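Abietadiene synthase, chloroplastic (Abies grandis, PDB 3S9V) is a plastid enzyme of the terpene synthase family, built mainly of alpha-helices and carrying the metal-binding domain of that family. Local coordinates at residues Y98-D103 / H146-F151; C111-T116 / K163-D168; N396-V401 / N412-V417. One frame throughout, in Å; residues are numbered along the deposited sequence.

Contacts 1 and 2 join the same two helices, 101-117 and 151-164, at their beginnings and toward their far ends, with centres about 21 Å apart. Contact 1 is the buried one, and its chemistry is aromatic: a tyrosine wedged between proline, phenylalanine and an arginine stem. Contact 2, whose centre lies about 46 Å from the centre of the chain, is partly buried and almost wholly aliphatic, its one hydroxyl, that of Thr116, being bonded within its own helix. Contact 3 lies later in the chain, in the N-terminal domain of the terpene synthase family, and joins other helices at the surface; there an arginine hydrogen-bonds a backbone carbonyl beside a small leucine-valine patch.

Contact 1: Y98-D103 / H146-F151; sequences YFLAYD and HRPSGF
Tyr102 presses its side chain between Pro148, Phe151 and Arg147 and supplies most of the surface on its side of the contact. With CG turned away from its own carbonyl carbon (chi1 -68°), it leans out from the first turn of helix 101-117, and its CB lands against the proline ring, 3.4 Å from Pro148 CD. The two aromatic rings make an edge-to-face pair: the edge of Tyr102 points at the face of Phe151, with centroids 4.8 Å apart and planes at 58°, and Tyr102 CD2 comes within 3.6 Å of Phe151 CZ. Pro148 to Phe151 form a type II turn, closed by Phe151 N bonding Pro148 O at 3.0 Å. Gly150, the N-cap, readily takes the positive phi this turn needs. The contact thus joins the start of helix 101-117 to the turn leading into helix 151-164, two helices that probably belong to the alpha-helical barrel of the gamma domain; Phe175 of helix 174-187 adds to the enclosure of Tyr102. Over a face of the tyrosine ring Arg147 makes a CH-pi contact, CG lying 4.1 Å from the centroid. The stem, extended from CG to NE, then turns its guanidinium beside the phenol, where a close approach of NH1 to OH is doubtful as an interaction. Behind Tyr102, Leu100 CD2 meets Pro148 CG at 4.1 Å, a smaller apolar touch at the helix N-cap position.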
ATOM      1  N   TYR A  98     -11.583  -7.942  22.939  1.00 24.88           N
ATOM      2  CA  TYR A  98     -12.374  -6.849  22.387  1.00 21.35           C
ATOM      3  C   TYR A  98     -13.873  -7.117  22.484  1.00 23.90           C
ATOM      4  O   TYR A  98     -14.396  -8.065  21.892  1.00 22.96           O
ATOM      5  CB  TYR A  98     -11.995  -6.626  20.926  1.00 23.66           C
ATOM      6  CG  TYR A  98     -12.683  -5.443  20.300  1.00 24.66           C
ATOM      7  CD1 TYR A  98     -12.091  -4.183  20.316  1.00 23.11           C
ATOM      8  CD2 TYR A  98     -13.933  -5.581  19.695  1.00 18.00           C
ATOM      9  CE1 TYR A  98     -12.725  -3.086  19.740  1.00 30.66           C
ATOM     10  CE2 TYR A  98     -14.579  -4.492  19.120  1.00 16.78           C
ATOM     11  CZ  TYR A  98     -13.969  -3.248  19.143  1.00 30.33           C
ATOM     12  OH  TYR A  98     -14.596  -2.168  18.560  1.00 34.27           O
ATOM     13  N   PHE A  99     -14.569  -6.254  23.208  1.00 26.11           N
ATOM     14  CA  PHE A  99     -15.995  -6.418  23.397  1.00 26.86           C
ATOM     15  C   PHE A  99     -16.872  -5.899  22.268  1.00 28.30           C
ATOM     16  O   PHE A  99     -16.827  -4.719  21.918  1.00 28.54           O
ATOM     17  CB  PHE A  99     -16.439  -5.738  24.692  1.00 26.66           C
ATOM     18  CG  PHE A  99     -17.897  -5.927  24.997  1.00 27.48           C
ATOM     19  CD1 PHE A  99     -18.320  -6.986  25.793  1.00 26.77           C
ATOM     20  CD2 PHE A  99     -18.853  -5.067  24.453  1.00 27.49           C
ATOM     21  CE1 PHE A  99     -19.677  -7.190  26.045  1.00 33.58           C
ATOM     22  CE2 PHE A  99     -20.212  -5.259  24.696  1.00 28.11           C
ATOM     23  CZ  PHE A  99     -20.625  -6.324  25.493  1.00 31.58           C
ATOM     24  N   LEU A 100     -17.678  -6.795  21.709  1.00 22.95           N
ATOM     25  CA  LEU A 100     -18.632  -6.438  20.667  1.00 20.23           C
ATOM     26  C   LEU A 100     -19.908  -7.142  21.108  1.00 20.08           C
ATOM     27  O   LEU A 100     -19.938  -8.366  21.241  1.00 21.59           O
ATOM     28  CB  LEU A 100     -18.192  -6.948  19.293  1.00 17.36           C
ATOM     29  CG  LEU A 100     -19.127  -6.501  18.154  1.00 23.78           C
ATOM     30  CD1 LEU A 100     -19.054  -4.975  17.963  1.00 20.38           C
ATOM     31  CD2 LEU A 100     -18.745  -7.212  16.868  1.00 19.15           C
ATOM     32  N   ALA A 101     -20.953  -6.372  21.368  1.00 20.43           N
ATOM     33  CA  ALA A 101     -22.205  -6.951  21.824  1.00 21.74           C
ATOM     34  C   ALA A 101     -22.675  -8.107  20.942  1.00 21.53           C
ATOM     35  O   ALA A 101     -22.907  -9.214  21.440  1.00 20.81           O
ATOM     36  CB  ALA A 101     -23.288  -5.864  21.910  1.00 22.42           C
ATOM     37  N   TYR A 102     -22.808  -7.860  19.640  1.00 19.16           N
ATOM     38  CA  TYR A 102     -23.267  -8.910  18.722  1.00 21.26           C
ATOM     39  C   TYR A 102     -22.469 -10.200  18.879  1.00 22.22           C
ATOM     40  O   TYR A 102     -23.035 -11.282  18.987  1.00 23.18           O
ATOM     41  CB  TYR A 102     -23.172  -8.433  17.275  1.00 20.98           C
ATOM     42  CG  TYR A 102     -24.147  -7.336  16.926  1.00 14.47           C
ATOM     43  CD1 TYR A 102     -23.699  -6.129  16.400  1.00 20.38           C
ATOM     44  CD2 TYR A 102     -25.519  -7.509  17.110  1.00 20.91           C
ATOM     45  CE1 TYR A 102     -24.588  -5.113  16.063  1.00 24.81           C
ATOM     46  CE2 TYR A 102     -26.422  -6.500  16.775  1.00 28.47           C
ATOM     47  CZ  TYR A 102     -25.945  -5.302  16.251  1.00 30.86           C
ATOM     48  OH  TYR A 102     -26.813  -4.291  15.912  1.00 39.18           O
ATOM     49  N   ASP A 103     -21.148 -10.067  18.885  1.00 22.28           N
ATOM     50  CA  ASP A 103     -20.227 -11.190  19.038  1.00 19.74           C
ATOM     51  C   ASP A 103     -20.562 -12.003  20.297  1.00 21.59           C
ATOM     52  O   ASP A 103     -20.749 -13.216  20.228  1.00 25.22           O
ATOM     53  CB  ASP A 103     -18.792 -10.637  19.108  1.00 18.17           C
ATOM     54  CG  ASP A 103     -17.718 -11.721  19.280  1.00 25.73           C
ATOM     55  OD1 ASP A 103     -17.520 -12.545  18.358  1.00 25.02           O
ATOM     56  OD2 ASP A 103     -17.053 -11.731  20.341  1.00 22.61           O
ATOM     57  N   HIS A 146     -20.856  -2.355  14.278  1.00 32.25           N
ATOM     58  CA  HIS A 146     -20.993  -3.122  13.046  1.00 33.55           C
ATOM     59  C   HIS A 146     -21.500  -4.545  13.264  1.00 30.50           C
ATOM     60  O   HIS A 146     -21.031  -5.261  14.150  1.00 27.40           O
ATOM     61  CB  HIS A 146     -19.655  -3.148  12.312  1.00 39.02           C
ATOM     62  CG  HIS A 146     -19.092  -1.787  12.058  1.00 50.65           C
ATOM     63  ND1 HIS A 146     -19.795  -0.805  11.391  1.00 59.27           N
ATOM     64  CD2 HIS A 146     -17.905  -1.233  12.397  1.00 51.74           C
ATOM     65  CE1 HIS A 146     -19.066   0.295  11.333  1.00 55.95           C
ATOM     66  NE2 HIS A 146     -17.914   0.061  11.936  1.00 59.61           N
ATOM     67  N   ARG A 147     -22.470  -4.941  12.446  1.00 31.43           N
ATOM     68  CA  ARG A 147     -23.065  -6.274  12.518  1.00 30.39           C
ATOM     69  C   ARG A 147     -22.108  -7.313  11.942  1.00 27.02           C
ATOM     70  O   ARG A 147     -21.600  -7.138  10.838  1.00 28.56           O
ATOM     71  CB  ARG A 147     -24.373  -6.306  11.719  1.00 35.82           C
ATOM     72  CG  ARG A 147     -25.649  -6.333  12.553  1.00 48.51           C
ATOM     73  CD  ARG A 147     -26.883  -6.362  11.653  1.00 54.44           C
ATOM     74  NE  ARG A 147     -28.109  -6.651  12.398  1.00 65.25           N
ATOM     75  CZ  ARG A 147     -28.645  -5.851  13.316  1.00 66.76           C
ATOM     76  NH1 ARG A 147     -28.068  -4.694  13.615  1.00 64.61           N
ATOM     77  NH2 ARG A 147     -29.760  -6.211  13.942  1.00 61.06           N
ATOM     78  N   PRO A 148     -21.856  -8.411  12.678  1.00 25.10           N
ATOM     79  CA  PRO A 148     -20.953  -9.476  12.218  1.00 22.94           C
ATOM     80  C   PRO A 148     -21.510 -10.113  10.952  1.00 19.41           C
ATOM     81  O   PRO A 148     -22.716 -10.089  10.732  1.00 17.14           O
ATOM     82  CB  PRO A 148     -20.946 -10.461  13.388  1.00 27.52           C
ATOM     83  CG  PRO A 148     -21.240  -9.598  14.566  1.00 23.54           C
ATOM     84  CD  PRO A 148     -22.332  -8.690  14.042  1.00 24.80           C
ATOM     85  N   SER A 149     -20.631 -10.692  10.136  1.00 19.09           N
ATOM     86  CA  SER A 149     -21.028 -11.328   8.879  1.00 20.66           C
ATOM     87  C   SER A 149     -22.092 -12.411   9.052  1.00 20.88           C
ATOM     88  O   SER A 149     -21.865 -13.416   9.727  1.00 25.16           O
ATOM     89  CB  SER A 149     -19.809 -11.954   8.189  1.00 24.08           C
ATOM     90  OG  SER A 149     -18.774 -11.008   7.997  1.00 31.32           O
ATOM     91  N   GLY A 150     -23.247 -12.203   8.434  1.00 19.45           N
ATOM     92  CA  GLY A 150     -24.317 -13.180   8.508  1.00 19.08           C
ATOM     93  C   GLY A 150     -25.093 -13.197   9.808  1.00 22.21           C
ATOM     94  O   GLY A 150     -25.878 -14.127  10.038  1.00 20.89           O
ATOM     95  N   PHE A 151     -24.903 -12.177  10.650  1.00 20.71           N
ATOM     96  CA  PHE A 151     -25.593 -12.124  11.938  1.00 16.26           C
ATOM     97  C   PHE A 151     -27.097 -12.318  11.845  1.00 19.09           C
ATOM     98  O   PHE A 151     -27.662 -13.169  12.530  1.00 17.23           O
ATOM     99  CB  PHE A 151     -25.342 -10.799  12.655  1.00 18.11           C
ATOM    100  CG  PHE A 151     -25.897 -10.767  14.062  1.00 11.19           C
ATOM    101  CD1 PHE A 151     -25.191 -11.342  15.115  1.00 14.76           C
ATOM    102  CD2 PHE A 151     -27.133 -10.187  14.321  1.00 15.40           C
ATOM    103  CE1 PHE A 151     -25.705 -11.339  16.411  1.00 11.92           C
ATOM    104  CE2 PHE A 151     -27.660 -10.181  15.614  1.00 25.03           C
ATOM    105  CZ  PHE A 151     -26.940 -10.758  16.662  1.00 20.09           C
TER

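Contact 2: C111-T116 / K163-D168; sequences CIITLT and KILGLD
Leu167 and Leu165 reach from the end of helix 151-164 to the flank of helix 101-117, and the two leucines flank Gly166, the positive-phi residue of a Schellman motif. Glycine adopts this phi (75°) with little strain, and its N returns to Lys163 O at 2.8 Å. Both leucines point at the other helix, Leu165 just before the reversal and Leu167 just after it, while Leu167 also touches Ala162 in the last turn. In this all-helical part of the enzyme the motif joins the end of one helix to the side of another that runs in the same general direction.

Leu167 has its CG beside the backbone N (chi1 -64°). CD1 continues the extended chain to the isoleucines, while CD2 branches off toward Thr116. CD1 lies 3.6 Å from Ile112 CG2 and 4.1 Å from Ile113 CG1, crossing the latter side chain at about a right angle. Beta-branching suits these positions, since a branch close to the backbone gives a short, stiff surface; in Ile113 the branches diverge, CG2 touching Leu165 CD1 at 4.2 Å while CG1 serves Leu167. Behind them Ile112 also packs on Val125 and Ile129 of helix 122-136.

Thr116 and Leu167 lie alongside each other, pointing opposite ways, with OG1 3.8 Å from Leu167 CD2. A hydroxyl is tolerable beside that methyl because its hydrogen is spent within the helix: a chi1 of -66° sets Thr116 OG1 beside its own backbone N, within reach of Ile112 O one turn back. It donates there at 2.7 Å, and Thr116 N reaches the same oxygen from the opposite face of the carbonyl plane.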
ATOM      1  N   CYS A 111     -23.229 -21.392  22.465  1.00 14.25           N
ATOM      2  CA  CYS A 111     -22.673 -22.291  23.477  1.00 19.25           C
ATOM      3  C   CYS A 111     -23.732 -22.869  24.423  1.00 20.84           C
ATOM      4  O   CYS A 111     -23.653 -24.028  24.822  1.00 22.69           O
ATOM      5  CB  CYS A 111     -21.582 -21.575  24.286  1.00 11.32           C
ATOM      6  SG  CYS A 111     -20.110 -21.214  23.314  1.00 20.19           S
ATOM      7  N   ILE A 112     -24.719 -22.056  24.777  1.00 22.48           N
ATOM      8  CA  ILE A 112     -25.790 -22.493  25.667  1.00 23.79           C
ATOM      9  C   ILE A 112     -26.587 -23.616  25.017  1.00 21.82           C
ATOM     10  O   ILE A 112     -26.965 -24.590  25.671  1.00 19.10           O
ATOM     11  CB  ILE A 112     -26.730 -21.318  25.997  1.00 23.50           C
ATOM     12  CG1 ILE A 112     -26.056 -20.397  27.012  1.00 26.78           C
ATOM     13  CG2 ILE A 112     -28.061 -21.830  26.506  1.00 32.66           C
ATOM     14  CD1 ILE A 112     -26.819 -19.117  27.246  1.00 29.83           C
ATOM     15  N   ILE A 113     -26.837 -23.486  23.722  1.00 20.57           N
ATOM     16  CA  ILE A 113     -27.588 -24.512  23.011  1.00 21.27           C
ATOM     17  C   ILE A 113     -26.806 -25.829  22.974  1.00 23.96           C
ATOM     18  O   ILE A 113     -27.370 -26.894  23.214  1.00 25.86           O
ATOM     19  CB  ILE A 113     -27.929 -24.029  21.582  1.00 19.67           C
ATOM     20  CG1 ILE A 113     -28.961 -22.899  21.674  1.00 19.17           C
ATOM     21  CG2 ILE A 113     -28.436 -25.181  20.722  1.00 14.89           C
ATOM     22  CD1 ILE A 113     -29.312 -22.261  20.342  1.00 17.16           C
ATOM     23  N   THR A 114     -25.504 -25.749  22.712  1.00 22.90           N
ATOM     24  CA  THR A 114     -24.658 -26.938  22.638  1.00 22.16           C
ATOM     25  C   THR A 114     -24.479 -27.643  23.988  1.00 24.40           C
ATOM     26  O   THR A 114     -24.515 -28.872  24.057  1.00 24.49           O
ATOM     27  CB  THR A 114     -23.267 -26.592  22.068  1.00 19.95           C
ATOM     28  OG1 THR A 114     -23.422 -25.998  20.773  1.00 20.65           O
ATOM     29  CG2 THR A 114     -22.408 -27.844  21.944  1.00 17.62           C
ATOM     30  N   LEU A 115     -24.270 -26.881  25.056  1.00 23.37           N
ATOM     31  CA  LEU A 115     -24.121 -27.504  26.364  1.00 24.23           C
ATOM     32  C   LEU A 115     -25.459 -28.137  26.781  1.00 25.80           C
ATOM     33  O   LEU A 115     -25.490 -29.210  27.393  1.00 26.69           O
ATOM     34  CB  LEU A 115     -23.665 -26.478  27.404  1.00 20.74           C
ATOM     35  CG  LEU A 115     -22.295 -25.848  27.141  1.00 17.94           C
ATOM     36  CD1 LEU A 115     -21.942 -24.914  28.281  1.00 20.52           C
ATOM     37  CD2 LEU A 115     -21.245 -26.936  27.003  1.00 22.89           C
ATOM     38  N   THR A 116     -26.560 -27.473  26.443  1.00 22.51           N
ATOM     39  CA  THR A 116     -27.877 -27.991  26.762  1.00 19.58           C
ATOM     40  C   THR A 116     -28.083 -29.319  26.026  1.00 23.41           C
ATOM     41  O   THR A 116     -28.597 -30.281  26.593  1.00 24.71           O
ATOM     42  CB  THR A 116     -29.000 -26.999  26.335  1.00 18.58           C
ATOM     43  OG1 THR A 116     -28.921 -25.805  27.125  1.00 20.34           O
ATOM     44  CG2 THR A 116     -30.370 -27.626  26.532  1.00 11.37           C
ATOM     45  N   LYS A 163     -35.911 -21.595  21.492  1.00 27.18           N
ATOM     46  CA  LYS A 163     -37.317 -21.597  21.856  1.00 32.51           C
ATOM     47  C   LYS A 163     -37.844 -23.035  21.878  1.00 35.78           C
ATOM     48  O   LYS A 163     -38.498 -23.442  22.838  1.00 35.77           O
ATOM     49  CB  LYS A 163     -38.120 -20.743  20.865  1.00 35.60           C
ATOM     50  CG  LYS A 163     -39.546 -20.453  21.307  1.00 43.18           C
ATOM     51  CD  LYS A 163     -40.181 -19.359  20.457  1.00 54.76           C
ATOM     52  CE  LYS A 163     -41.562 -18.977  20.996  1.00 64.69           C
ATOM     53  NZ  LYS A 163     -42.201 -17.850  20.245  1.00 62.04           N
ATOM     54  N   ILE A 164     -37.549 -23.802  20.828  1.00 36.48           N
ATOM     55  CA  ILE A 164     -37.994 -25.193  20.754  1.00 39.42           C
ATOM     56  C   ILE A 164     -37.451 -26.007  21.932  1.00 41.27           C
ATOM     57  O   ILE A 164     -38.121 -26.909  22.427  1.00 43.28           O
ATOM     58  CB  ILE A 164     -37.533 -25.868  19.433  1.00 45.03           C
ATOM     59  CG1 ILE A 164     -38.165 -25.162  18.228  1.00 45.36           C
ATOM     60  CG2 ILE A 164     -37.910 -27.347  19.437  1.00 46.51           C
ATOM     61  CD1 ILE A 164     -39.670 -25.300  18.137  1.00 43.62           C
ATOM     62  N   LEU A 165     -36.237 -25.690  22.379  1.00 40.18           N
ATOM     63  CA  LEU A 165     -35.628 -26.398  23.504  1.00 37.48           C
ATOM     64  C   LEU A 165     -36.118 -25.854  24.839  1.00 37.72           C
ATOM     65  O   LEU A 165     -35.713 -26.331  25.904  1.00 38.26           O
ATOM     66  CB  LEU A 165     -34.101 -26.292  23.453  1.00 39.97           C
ATOM     67  CG  LEU A 165     -33.349 -27.061  22.365  1.00 44.92           C
ATOM     68  CD1 LEU A 165     -31.850 -26.781  22.480  1.00 41.36           C
ATOM     69  CD2 LEU A 165     -33.628 -28.551  22.512  1.00 44.50           C
ATOM     70  N   GLY A 166     -36.970 -24.838  24.784  1.00 33.84           N
ATOM     71  CA  GLY A 166     -37.506 -24.268  26.007  1.00 36.73           C
ATOM     72  C   GLY A 166     -36.591 -23.393  26.848  1.00 37.59           C
ATOM     73  O   GLY A 166     -36.854 -23.195  28.034  1.00 38.47           O
ATOM     74  N   LEU A 167     -35.528 -22.858  26.260  1.00 37.19           N
ATOM     75  CA  LEU A 167     -34.623 -21.996  27.014  1.00 36.46           C
ATOM     76  C   LEU A 167     -35.321 -20.690  27.410  1.00 35.31           C
ATOM     77  O   LEU A 167     -36.032 -20.079  26.605  1.00 32.47           O
ATOM     78  CB  LEU A 167     -33.374 -21.694  26.189  1.00 40.95           C
ATOM     79  CG  LEU A 167     -32.485 -22.893  25.850  1.00 38.42           C
ATOM     80  CD1 LEU A 167     -31.285 -22.411  25.058  1.00 42.60           C
ATOM     81  CD2 LEU A 167     -32.032 -23.586  27.129  1.00 40.41           C
ATOM     82  N   ASP A 168     -35.107 -20.267  28.651  1.00 32.82           N
ATOM     83  CA  ASP A 168     -35.729 -19.057  29.177  1.00 31.62           C
ATOM     84  C   ASP A 168     -35.044 -17.770  28.724  1.00 29.07           C
ATOM     85  O   ASP A 168     -34.167 -17.245  29.405  1.00 29.30           O
ATOM     86  CB  ASP A 168     -35.766 -19.131  30.707  1.00 37.73           C
ATOM     87  CG  ASP A 168     -36.508 -17.967  31.337  1.00 39.61           C
ATOM     88  OD1 ASP A 168     -37.558 -17.565  30.795  1.00 41.50           O
ATOM     89  OD2 ASP A 168     -36.044 -17.463  32.384  1.00 46.67           O
TER

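Contact 3: N396-V401 / N412-V417; sequences NALENV and NIRGEV
Arg414 stretches out to Leu398 and meets it twice, with its stem on the side chain and its tip on the backbone. With CG opposite the backbone N, the arginine runs straight through CD and NE, and the guanidinium receives Leu398 O at its edge, nearly in plane. NH1 gives the stronger bond, 2.7 Å to Leu398 O with an N-H...O angle of 158°; it comes at 118° to the C=O and 30° out of the carbonyl plane. NH2 adds a weak bond to the same oxygen at 3.2 Å. Arginine suits this place because its apolar stem and flat, multiply donating end are both used: Leu398 CD2 packs on Arg414 CG, 3.4 Å away, and lies over a guanidinium face. The contact joins the C-terminal end of helix 381-397 and the residues that follow to helix 413-422, in the terpene synthase N-terminal domain, where the N-cap Asn412 takes bonds on OD1 from Phe404 N and, weakly, Gly415 N. A salt bridge from Arg414 NE to Glu418 probably helps fix the guanidinium. The methyl ends of Leu398 and Val417 meet head-on, Leu398 CD2 3.7 Å from Val417 CG1. Val401 CG1 approaches Ile413 CG2 at 4.2 Å.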
ATOM      1  N   ASN A 396     -16.643   9.687  -1.791  1.00 45.87           N
ATOM      2  CA  ASN A 396     -18.007   9.794  -1.305  1.00 45.89           C
ATOM      3  C   ASN A 396     -18.082   9.204   0.109  1.00 46.64           C
ATOM      4  O   ASN A 396     -18.992   9.518   0.877  1.00 48.19           O
ATOM      5  CB  ASN A 396     -18.966   9.057  -2.235  1.00 43.80           C
ATOM      6  CG  ASN A 396     -20.416   9.319  -1.891  1.00 50.33           C
ATOM      7  OD1 ASN A 396     -20.898  10.446  -2.001  1.00 46.55           O
ATOM      8  ND2 ASN A 396     -21.118   8.279  -1.464  1.00 49.77           N
ATOM      9  N   ALA A 397     -17.111   8.361   0.451  1.00 45.07           N
ATOM     10  CA  ALA A 397     -17.073   7.736   1.767  1.00 45.53           C
ATOM     11  C   ALA A 397     -16.486   8.659   2.836  1.00 47.51           C
ATOM     12  O   ALA A 397     -16.903   8.614   3.993  1.00 47.36           O
ATOM     13  CB  ALA A 397     -16.278   6.439   1.706  1.00 40.97           C
ATOM     14  N   LEU A 398     -15.518   9.488   2.452  1.00 46.82           N
ATOM     15  CA  LEU A 398     -14.890  10.415   3.391  1.00 51.94           C
ATOM     16  C   LEU A 398     -15.857  11.487   3.875  1.00 54.96           C
ATOM     17  O   LEU A 398     -15.491  12.340   4.685  1.00 55.56           O
ATOM     18  CB  LEU A 398     -13.676  11.097   2.755  1.00 53.95           C
ATOM     19  CG  LEU A 398     -12.398  10.284   2.553  1.00 50.67           C
ATOM     20  CD1 LEU A 398     -11.358  11.159   1.873  1.00 48.83           C
ATOM     21  CD2 LEU A 398     -11.886   9.781   3.893  1.00 44.05           C
ATOM     22  N   GLU A 399     -17.083  11.454   3.365  1.00 57.69           N
ATOM     23  CA  GLU A 399     -18.100  12.416   3.764  1.00 60.87           C
ATOM     24  C   GLU A 399     -18.906  11.856   4.928  1.00 60.67           C
ATOM     25  O   GLU A 399     -19.425  12.605   5.756  1.00 60.78           O
ATOM     26  CB  GLU A 399     -19.046  12.708   2.596  1.00 63.95           C
ATOM     27  CG  GLU A 399     -18.385  13.357   1.396  1.00 74.61           C
ATOM     28  CD  GLU A 399     -17.849  14.744   1.705  1.00 82.95           C
ATOM     29  OE1 GLU A 399     -16.920  14.855   2.535  1.00 86.22           O
ATOM     30  OE2 GLU A 399     -18.359  15.723   1.118  1.00 84.70           O
ATOM     31  N   ASN A 400     -18.993  10.529   4.986  1.00 60.10           N
ATOM     32  CA  ASN A 400     -19.756   9.847   6.024  1.00 59.19           C
ATOM     33  C   ASN A 400     -18.913   9.043   7.014  1.00 56.56           C
ATOM     34  O   ASN A 400     -19.460   8.358   7.877  1.00 58.73           O
ATOM     35  CB  ASN A 400     -20.786   8.924   5.369  1.00 63.72           C
ATOM     36  CG  ASN A 400     -21.670   9.652   4.373  1.00 71.23           C
ATOM     37  OD1 ASN A 400     -22.374  10.601   4.728  1.00 72.83           O
ATOM     38  ND2 ASN A 400     -21.636   9.214   3.118  1.00 72.00           N
ATOM     39  N   VAL A 401     -17.592   9.116   6.891  1.00 52.14           N
ATOM     40  CA  VAL A 401     -16.714   8.384   7.799  1.00 48.96           C
ATOM     41  C   VAL A 401     -15.854   9.363   8.593  1.00 47.42           C
ATOM     42  O   VAL A 401     -15.302  10.307   8.036  1.00 46.04           O
ATOM     43  CB  VAL A 401     -15.797   7.405   7.031  1.00 52.37           C
ATOM     44  CG1 VAL A 401     -14.990   6.558   8.019  1.00 51.51           C
ATOM     45  CG2 VAL A 401     -16.635   6.514   6.121  1.00 48.98           C
ATOM     46  N   ASN A 412      -7.626   4.023  12.042  1.00 22.30           N
ATOM     47  CA  ASN A 412      -7.980   5.262  11.352  1.00 21.83           C
ATOM     48  C   ASN A 412      -7.945   5.078   9.842  1.00 25.02           C
ATOM     49  O   ASN A 412      -7.009   5.509   9.172  1.00 26.73           O
ATOM     50  CB  ASN A 412      -7.029   6.395  11.756  1.00 18.29           C
ATOM     51  CG  ASN A 412      -7.433   7.746  11.159  1.00 22.74           C
ATOM     52  OD1 ASN A 412      -8.616   8.006  10.917  1.00 27.08           O
ATOM     53  ND2 ASN A 412      -6.454   8.619  10.948  1.00 18.39           N
ATOM     54  N   ILE A 413      -8.982   4.446   9.309  1.00 22.45           N
ATOM     55  CA  ILE A 413      -9.063   4.202   7.886  1.00 25.16           C
ATOM     56  C   ILE A 413      -9.143   5.522   7.123  1.00 28.89           C
ATOM     57  O   ILE A 413      -8.605   5.641   6.021  1.00 29.10           O
ATOM     58  CB  ILE A 413     -10.288   3.307   7.552  1.00 25.77           C
ATOM     59  CG1 ILE A 413     -10.109   2.684   6.174  1.00 27.47           C
ATOM     60  CG2 ILE A 413     -11.578   4.119   7.615  1.00 30.83           C
ATOM     61  CD1 ILE A 413      -8.900   1.772   6.077  1.00 29.04           C
ATOM     62  N   ARG A 414      -9.798   6.522   7.711  1.00 28.97           N
ATOM     63  CA  ARG A 414      -9.921   7.817   7.048  1.00 27.90           C
ATOM     64  C   ARG A 414      -8.541   8.377   6.736  1.00 27.41           C
ATOM     65  O   ARG A 414      -8.311   8.923   5.658  1.00 28.56           O
ATOM     66  CB  ARG A 414     -10.683   8.810   7.921  1.00 33.81           C
ATOM     67  CG  ARG A 414     -11.001  10.117   7.208  1.00 35.15           C
ATOM     68  CD  ARG A 414     -11.440  11.192   8.184  1.00 41.64           C
ATOM     69  NE  ARG A 414     -11.773  12.440   7.505  1.00 41.82           N
ATOM     70  CZ  ARG A 414     -12.851  12.616   6.750  1.00 39.50           C
ATOM     71  NH1 ARG A 414     -13.708  11.626   6.575  1.00 40.45           N
ATOM     72  NH2 ARG A 414     -13.071  13.786   6.168  1.00 44.56           N
ATOM     73  N   GLY A 415      -7.622   8.239   7.686  1.00 27.83           N
ATOM     74  CA  GLY A 415      -6.274   8.729   7.475  1.00 24.26           C
ATOM     75  C   GLY A 415      -5.588   8.006   6.326  1.00 25.41           C
ATOM     76  O   GLY A 415      -4.839   8.610   5.556  1.00 23.21           O
ATOM     77  N   GLU A 416      -5.835   6.704   6.207  1.00 23.62           N
ATOM     78  CA  GLU A 416      -5.231   5.929   5.131  1.00 25.01           C
ATOM     79  C   GLU A 416      -5.838   6.332   3.798  1.00 20.01           C
ATOM     80  O   GLU A 416      -5.152   6.395   2.782  1.00 22.41           O
ATOM     81  CB  GLU A 416      -5.439   4.433   5.361  1.00 24.52           C
ATOM     82  CG  GLU A 416      -4.617   3.857   6.497  1.00 21.15           C
ATOM     83  CD  GLU A 416      -4.849   2.361   6.669  1.00 31.23           C
ATOM     84  OE1 GLU A 416      -4.687   1.609   5.679  1.00 30.02           O
ATOM     85  OE2 GLU A 416      -5.194   1.938   7.792  1.00 29.79           O
ATOM     86  N   VAL A 417      -7.132   6.603   3.803  1.00 20.09           N
ATOM     87  CA  VAL A 417      -7.801   7.016   2.586  1.00 23.87           C
ATOM     88  C   VAL A 417      -7.276   8.390   2.172  1.00 27.31           C
ATOM     89  O   VAL A 417      -6.766   8.560   1.063  1.00 28.55           O
ATOM     90  CB  VAL A 417      -9.328   7.079   2.790  1.00 22.11           C
ATOM     91  CG1 VAL A 417     -10.005   7.664   1.555  1.00 23.68           C
ATOM     92  CG2 VAL A 417      -9.858   5.676   3.076  1.00 22.84           C
TER